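PDB 4YZR: polyketide biosynthesis cytochrome P450 PksS from Bacillus subtilis, which acts as a haem-dependent oxidoreductase of the cytochrome P450 family on dihydrobacillaene in the biosynthesis of the antibiotic polyketide bacillaene. Local coordinates for residues Lys194-Ile197 and Ala198-His202; Ser252-Leu255 and Ala256-His260; Glu263-Lys266 and Leu267-Gln270. All blocks are in the same frame, centred on the assembly; numbering follows the deposited sequence.

Interaction 1 of 3, residues Lys194-Ile197 and Ala198-His202; sequences KDYI and AKLIH
Tyr196 and Leu200, one helical turn apart in helix 183-206, form the side-chain contact of this stretch. The tyrosine carries its ring anti to the backbone N (chi1 175°). In the leucine, chi1 (-63°) and chi2 (-172°) together direct CD1 back towards the phenol end of the ring. CD1 of Leu200 lies 3.8 Å from CE2 of Tyr196 and 4.0 Å from its OH, so the branch meets the CE2-CZ-OH end of the ring obliquely. Nearby, Ile201 runs CG1 and CD1 alongside the carbonyl oxygen of Ile197, with CG1 3.3 Å from Ile197 O. That oxygen also accepts the backbone N-H of Ile201 (Ile201 N to Ile197 O, 2.9 Å), and the isoleucine branch therefore lies close beside a hydrogen bond already made. Ala198 fits its methyl 3.4 Å from Lys194 O, the acceptor of its own N-H. Helix 183-206 is the G helix of the P450 fold; here Ile201 and Ala198 touch Tyr232 of helix 228-259, while Leu200 packs on Ile213 of helix 212-218. The ring of Tyr196 also meets Trp171. The Tyr196-Leu200 side-chain contact is apolar and runs alongside the backbone bond from Leu200 N to Tyr196 O (3.3 Å); it lies beside a hydroxyl that is hydrogen-bonded to Asp164 OD2, a bond that probably restricts the ring.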
loop_
_atom_site.group_PDB
_atom_site.type_symbol
_atom_site.label_atom_id
_atom_site.label_comp_id
_atom_site.label_asym_id
_atom_site.label_seq_id
_atom_site.Cartn_x
_atom_site.Cartn_y
_atom_site.Cartn_z
ATOM N N LYS A 194 4.443 2.839 -20.085
ATOM C CA LYS A 194 3.857 4.038 -20.675
ATOM C C LYS A 194 3.403 3.899 -22.074
ATOM O O LYS A 194 2.340 4.313 -22.445
ATOM C CB LYS A 194 4.888 5.178 -20.589
ATOM C CG LYS A 194 4.383 6.468 -21.214
ATOM C CD LYS A 194 5.574 7.303 -21.653
ATOM C CE LYS A 194 5.193 8.568 -22.385
ATOM N NZ LYS A 194 5.869 9.758 -21.786
ATOM N N ASP A 195 4.218 3.217 -22.904
ATOM C CA ASP A 195 3.825 3.057 -24.315
ATOM C C ASP A 195 2.630 2.144 -24.462
ATOM O O ASP A 195 1.759 2.336 -25.295
ATOM C CB ASP A 195 4.993 2.547 -25.174
ATOM C CG ASP A 195 6.104 3.552 -25.297
ATOM O OD1 ASP A 195 5.790 4.771 -25.332
ATOM O OD2 ASP A 195 7.304 3.119 -25.411
ATOM N N TYR A 196 2.549 1.117 -23.550
ATOM C CA TYR A 196 1.474 0.234 -23.587
ATOM C C TYR A 196 0.164 0.981 -23.200
ATOM O O TYR A 196 -0.878 0.835 -23.824
ATOM C CB TYR A 196 1.741 -0.994 -22.646
ATOM C CG TYR A 196 0.634 -1.904 -22.546
ATOM C CD1 TYR A 196 0.302 -2.833 -23.537
ATOM C CD2 TYR A 196 -0.150 -1.939 -21.388
ATOM C CE1 TYR A 196 -0.801 -3.663 -23.376
ATOM C CE2 TYR A 196 -1.175 -2.767 -21.217
ATOM C CZ TYR A 196 -1.575 -3.658 -22.230
ATOM O OH TYR A 196 -2.669 -4.505 -22.130
ATOM N N ILE A 197 0.215 1.706 -22.080
ATOM C CA ILE A 197 -1.006 2.383 -21.691
ATOM C C ILE A 197 -1.397 3.508 -22.627
ATOM O O ILE A 197 -2.557 3.725 -22.807
ATOM C CB ILE A 197 -0.959 2.818 -20.210
ATOM C CG1 ILE A 197 0.043 3.795 -19.926
ATOM C CG2 ILE A 197 -0.925 1.595 -19.227
ATOM C CD1 ILE A 197 -0.148 4.549 -18.567
ATOM N N ALA A 198 -0.411 4.081 -23.292
ATOM C CA ALA A 198 -0.744 5.137 -24.293
ATOM C C ALA A 198 -1.567 4.556 -25.422
ATOM O O ALA A 198 -2.491 5.173 -25.893
ATOM C CB ALA A 198 0.506 5.783 -24.845
ATOM N N LYS A 199 -1.265 3.341 -25.867
ATOM C CA LYS A 199 -2.110 2.680 -26.878
ATOM C C LYS A 199 -3.517 2.421 -26.392
ATOM O O LYS A 199 -4.518 2.680 -27.029
ATOM C CB LYS A 199 -1.491 1.391 -27.363
ATOM C CG LYS A 199 -2.384 0.634 -28.367
ATOM C CD LYS A 199 -1.800 -0.718 -28.749
ATOM C CE LYS A 199 -2.838 -1.652 -29.389
ATOM N NZ LYS A 199 -3.767 -1.004 -30.368
ATOM N N LEU A 200 -3.662 1.945 -25.125
ATOM C CA LEU A 200 -5.007 1.718 -24.598
ATOM C C LEU A 200 -5.741 3.045 -24.506
ATOM O O LEU A 200 -6.925 3.095 -24.762
ATOM C CB LEU A 200 -4.930 1.089 -23.181
ATOM C CG LEU A 200 -4.283 -0.277 -23.154
ATOM C CD1 LEU A 200 -4.424 -0.906 -21.751
ATOM C CD2 LEU A 200 -4.779 -1.250 -24.189
ATOM N N ILE A 201 -5.081 4.110 -24.075
ATOM C CA ILE A 201 -5.717 5.410 -23.914
ATOM C C ILE A 201 -6.205 5.891 -25.303
ATOM O O ILE A 201 -7.348 6.298 -25.465
ATOM C CB ILE A 201 -4.738 6.405 -23.361
ATOM C CG1 ILE A 201 -4.521 6.192 -21.856
ATOM C CG2 ILE A 201 -5.208 7.865 -23.576
ATOM C CD1 ILE A 201 -3.333 6.787 -21.311
ATOM N N HIS A 202 -5.341 5.751 -26.277
ATOM C CA HIS A 202 -5.752 6.186 -27.664
ATOM C C HIS A 202 -6.965 5.448 -28.120
ATOM O O HIS A 202 -7.941 6.050 -28.596
ATOM C CB HIS A 202 -4.603 5.959 -28.574
ATOM C CG HIS A 202 -4.912 6.262 -30.011
ATOM N ND1 HIS A 202 -5.261 5.282 -30.916
ATOM C CD2 HIS A 202 -4.934 7.432 -30.686
ATOM C CE1 HIS A 202 -5.470 5.837 -32.101
ATOM N NE2 HIS A 202 -5.304 7.143 -31.977
#

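Interaction 2 of 3, residues Ser252-Leu255 and Ala256-His260; sequences SGTL and ALLQH
Ala256, Leu257, Leu258 and Gln259 donate their backbone N-H groups to the carbonyls of Ser252, Gly253, Thr254 and Leu255, a regular alpha-helical pattern whose last bond, from Gln259 N, is the most bent at 135°. Thr254 and Leu258 run alongside each other in the same direction, with CG2 of Thr254 3.9 Å from CD1 of Leu258; the threonine OG1 turns back to Leu250 O. Leu255 holds CG anti to its backbone N (chi1 172°), and Gln259, extended beyond CG, reaches across it at a slant. The amide NE2 of Gln259 stands 3.5 Å from CD1 of Leu255, a van der Waals contact, and its CG packs 3.3 Å from Leu255 O. His260 leaves helix 228-259, occupies the N-cap position of helix 261-269 and turns the ND1 edge of its ring back to the last turn. ND1 donates to Ala256 O over 2.7 Å, nearly in the ring plane, while His260 N bonds to Leu257 O. The ring also meets Tyr284, nearly perpendicular. Ala256 and Leu257 pack on Leu281 of helix 274-285, and Thr254 on Phe366 and Leu369 of helix 355-372. This is the C-terminal end of the long distal helix of the P450 fold, packed against the K and L helices.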
loop_
_atom_site.group_PDB
_atom_site.type_symbol
_atom_site.label_atom_id
_atom_site.label_comp_id
_atom_site.label_asym_id
_atom_site.label_seq_id
_atom_site.Cartn_x
_atom_site.Cartn_y
_atom_site.Cartn_z
ATOM N N SER A 252 0.524 -10.450 4.715
ATOM C CA SER A 252 0.814 -10.204 6.086
ATOM C C SER A 252 -0.388 -10.367 6.960
ATOM O O SER A 252 -0.255 -10.775 8.096
ATOM C CB SER A 252 1.382 -8.799 6.249
ATOM O OG SER A 252 2.598 -8.673 5.547
ATOM N N GLY A 253 -1.560 -10.047 6.467
ATOM C CA GLY A 253 -2.784 -10.313 7.264
ATOM C C GLY A 253 -2.992 -11.786 7.460
ATOM O O GLY A 253 -3.365 -12.172 8.578
ATOM N N THR A 254 -2.741 -12.592 6.414
ATOM C CA THR A 254 -2.878 -14.044 6.581
ATOM C C THR A 254 -1.888 -14.482 7.641
ATOM O O THR A 254 -2.204 -15.281 8.573
ATOM C CB THR A 254 -2.656 -14.766 5.269
ATOM O OG1 THR A 254 -3.709 -14.430 4.386
ATOM C CG2 THR A 254 -2.703 -16.280 5.436
ATOM N N LEU A 255 -0.638 -14.060 7.535
ATOM C CA LEU A 255 0.381 -14.431 8.512
ATOM C C LEU A 255 -0.102 -14.072 9.942
ATOM O O LEU A 255 -0.000 -14.882 10.880
ATOM C CB LEU A 255 1.745 -13.806 8.201
ATOM C CG LEU A 255 2.808 -13.984 9.288
ATOM C CD1 LEU A 255 3.124 -15.466 9.516
ATOM C CD2 LEU A 255 4.086 -13.228 8.924
ATOM N N ALA A 256 -0.590 -12.845 10.120
ATOM C CA ALA A 256 -1.001 -12.410 11.462
ATOM C C ALA A 256 -2.142 -13.306 11.950
ATOM O O ALA A 256 -2.115 -13.673 13.160
ATOM C CB ALA A 256 -1.400 -10.950 11.454
ATOM N N LEU A 257 -3.122 -13.631 11.159
ATOM C CA LEU A 257 -4.162 -14.565 11.570
ATOM C C LEU A 257 -3.592 -15.918 11.920
ATOM O O LEU A 257 -3.997 -16.427 12.987
ATOM C CB LEU A 257 -5.208 -14.701 10.503
ATOM C CG LEU A 257 -6.083 -13.487 10.211
ATOM C CD1 LEU A 257 -6.858 -13.639 8.912
ATOM C CD2 LEU A 257 -7.014 -13.165 11.382
ATOM N N LEU A 258 -2.621 -16.440 11.198
ATOM C CA LEU A 258 -2.020 -17.748 11.481
ATOM C C LEU A 258 -1.171 -17.700 12.740
ATOM O O LEU A 258 -0.951 -18.803 13.307
ATOM C CB LEU A 258 -1.291 -18.287 10.259
ATOM C CG LEU A 258 -2.162 -18.494 9.026
ATOM C CD1 LEU A 258 -1.276 -18.947 7.884
ATOM C CD2 LEU A 258 -3.291 -19.463 9.310
ATOM N N GLN A 259 -0.672 -16.547 13.167
ATOM C CA GLN A 259 0.103 -16.412 14.385
ATOM C C GLN A 259 -0.732 -16.148 15.593
ATOM O O GLN A 259 -0.178 -16.202 16.704
ATOM C CB GLN A 259 1.092 -15.283 14.253
ATOM C CG GLN A 259 2.203 -15.410 13.245
ATOM C CD GLN A 259 2.870 -13.981 12.981
ATOM O OE1 GLN A 259 2.215 -12.855 13.055
ATOM N NE2 GLN A 259 4.016 -14.039 12.630
ATOM N N HIS A 260 -2.026 -15.929 15.412
ATOM C CA HIS A 260 -2.977 -15.608 16.481
ATOM C C HIS A 260 -4.213 -16.453 16.391
ATOM O O HIS A 260 -5.269 -16.062 15.962
ATOM C CB HIS A 260 -3.353 -14.116 16.445
ATOM C CG HIS A 260 -2.208 -13.174 16.640
ATOM N ND1 HIS A 260 -1.326 -12.817 15.634
ATOM C CD2 HIS A 260 -1.750 -12.551 17.752
ATOM C CE1 HIS A 260 -0.427 -11.971 16.097
ATOM N NE2 HIS A 260 -0.701 -11.756 17.375
#

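Interaction 3 of 3, residues Glu263-Lys266 and Leu267-Gln270; sequences ECEK and LKQQ
Glu265 leaves the helix with CG anti to its backbone N and then bends at chi2 (59°), while Gln269 sets CG beside its own N (chi1 -67°) and runs out extended; these torsions bring carboxylate and amide within reach of each other, one turn apart. NE2 of Gln269 donates to OE2 of Glu265 over 2.8 Å. The donor comes to the anti side of that oxygen and somewhat out of the carboxylate plane, and the two flat groups are turned 59° against each other. The amide also lies close to the glutamate stem, NE2 of Gln269 3.2 Å from CG of Glu265, and CG of Gln269 lies 3.3 Å from Glu265 O, the acceptor of its own backbone N-H. The other carboxylate oxygen, OE1 of Glu265, faces NZ of Lys268 at 4.0 Å, too far for a salt bridge, though the opposite charges would probably still attract. Within the preceding turn NZ of Lys266 makes a salt bridge of 2.9 Å to OE2 of Glu263, on the syn lone pair. The ammonium of Lys268 hydrogen-bonds to Pro374 O, and Glu263 OE1 accepts from Ile335 N. Gln270, just past the helix, still donates its N-H to Lys266 O. In helix 261-269, the J helix of the P450 fold, Cys264 and Leu267 pack on Leu370 of helix 355-372, with Leu267 and Lys266 also on Ile335 of a loop.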
loop_
_atom_site.group_PDB
_atom_site.type_symbol
_atom_site.label_atom_id
_atom_site.label_comp_id
_atom_site.label_asym_id
_atom_site.label_seq_id
_atom_site.Cartn_x
_atom_site.Cartn_y
_atom_site.Cartn_z
ATOM N N GLU A 263 -7.688 -15.533 17.644
ATOM C CA GLU A 263 -8.383 -14.519 16.852
ATOM C C GLU A 263 -8.805 -15.089 15.502
ATOM O O GLU A 263 -9.926 -14.791 15.054
ATOM C CB GLU A 263 -7.457 -13.313 16.627
ATOM C CG GLU A 263 -7.037 -12.594 17.915
ATOM C CD GLU A 263 -8.248 -12.041 18.638
ATOM O OE1 GLU A 263 -8.968 -11.141 18.168
ATOM O OE2 GLU A 263 -8.528 -12.603 19.744
ATOM N N CYS A 264 -8.010 -15.952 14.928
ATOM C CA CYS A 264 -8.391 -16.633 13.668
ATOM C C CYS A 264 -9.705 -17.426 13.834
ATOM O O CYS A 264 -10.610 -17.361 13.075
ATOM C CB CYS A 264 -7.313 -17.557 13.292
ATOM S SG CYS A 264 -7.593 -18.191 11.621
ATOM N N GLU A 265 -9.748 -18.141 14.960
ATOM C CA GLU A 265 -10.988 -18.940 15.271
ATOM C C GLU A 265 -12.210 -18.110 15.480
ATOM O O GLU A 265 -13.262 -18.438 14.934
ATOM C CB GLU A 265 -10.714 -19.773 16.515
ATOM C CG GLU A 265 -11.755 -20.849 16.815
ATOM C CD GLU A 265 -11.904 -21.843 15.693
ATOM O OE1 GLU A 265 -10.865 -22.324 15.190
ATOM O OE2 GLU A 265 -13.058 -22.099 15.290
ATOM N N LYS A 266 -12.078 -16.919 16.095
ATOM C CA LYS A 266 -13.213 -16.027 16.218
ATOM C C LYS A 266 -13.786 -15.679 14.874
ATOM O O LYS A 266 -14.967 -15.616 14.662
ATOM C CB LYS A 266 -12.856 -14.752 16.977
ATOM C CG LYS A 266 -12.518 -14.994 18.458
ATOM C CD LYS A 266 -12.218 -13.669 19.171
ATOM C CE LYS A 266 -11.746 -13.784 20.591
ATOM N NZ LYS A 266 -11.028 -12.590 21.115
ATOM N N LEU A 267 -12.858 -15.309 13.978
ATOM C CA LEU A 267 -13.330 -14.851 12.698
ATOM C C LEU A 267 -13.936 -15.985 11.821
ATOM O O LEU A 267 -14.874 -15.804 11.103
ATOM C CB LEU A 267 -12.087 -14.254 11.933
ATOM C CG LEU A 267 -12.387 -13.677 10.525
ATOM C CD1 LEU A 267 -13.489 -12.667 10.513
ATOM C CD2 LEU A 267 -11.067 -13.088 9.905
ATOM N N LYS A 268 -13.323 -17.119 11.903
ATOM C CA LYS A 268 -13.806 -18.302 11.205
ATOM C C LYS A 268 -15.227 -18.674 11.660
ATOM O O LYS A 268 -16.085 -18.907 10.816
ATOM C CB LYS A 268 -12.856 -19.419 11.464
ATOM C CG LYS A 268 -13.129 -20.710 10.773
ATOM C CD LYS A 268 -12.016 -21.678 11.216
ATOM C CE LYS A 268 -10.672 -21.280 10.661
ATOM N NZ LYS A 268 -9.631 -22.070 11.351
ATOM N N GLN A 269 -15.474 -18.584 12.942
ATOM C CA GLN A 269 -16.827 -18.911 13.497
ATOM C C GLN A 269 -17.826 -17.854 13.273
ATOM O O GLN A 269 -19.013 -18.131 13.066
ATOM C CB GLN A 269 -16.709 -19.147 14.978
ATOM C CG GLN A 269 -15.897 -20.402 15.289
ATOM C CD GLN A 269 -15.970 -20.836 16.753
ATOM O OE1 GLN A 269 -17.037 -20.791 17.397
ATOM N NE2 GLN A 269 -14.854 -21.294 17.281
ATOM N N GLN A 270 -17.364 -16.575 13.211
ATOM C CA GLN A 270 -18.284 -15.475 13.027
ATOM C C GLN A 270 -17.730 -14.546 11.947
ATOM O O GLN A 270 -17.112 -13.511 12.263
ATOM C CB GLN A 270 -18.502 -14.641 14.328
ATOM C CG GLN A 270 -19.591 -13.517 14.212
ATOM C CD GLN A 270 -20.797 -13.884 13.377
ATOM O OE1 GLN A 270 -20.833 -13.795 12.175
ATOM N NE2 GLN A 270 -21.830 -14.413 14.056
#

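From the N terminus the chain meets interaction 1 first, within helix 183-206, then interaction 2 at the end of helix 228-259, and then interaction 3 in helix 261-269. Each joins adjoining turns of a single helix, so none closes a loop, and the three stand in series without nesting or crossing. Interaction 1 lies across the chain's centre from the others, about 39 Å between centres from interaction 2, yet it packs against the early part of the same helix 228-259 that interaction 2 ends. Interactions 2 and 3 touch where Leu257 O meets Cys264 CB at 3.5 Å, and both rest on helix 355-372.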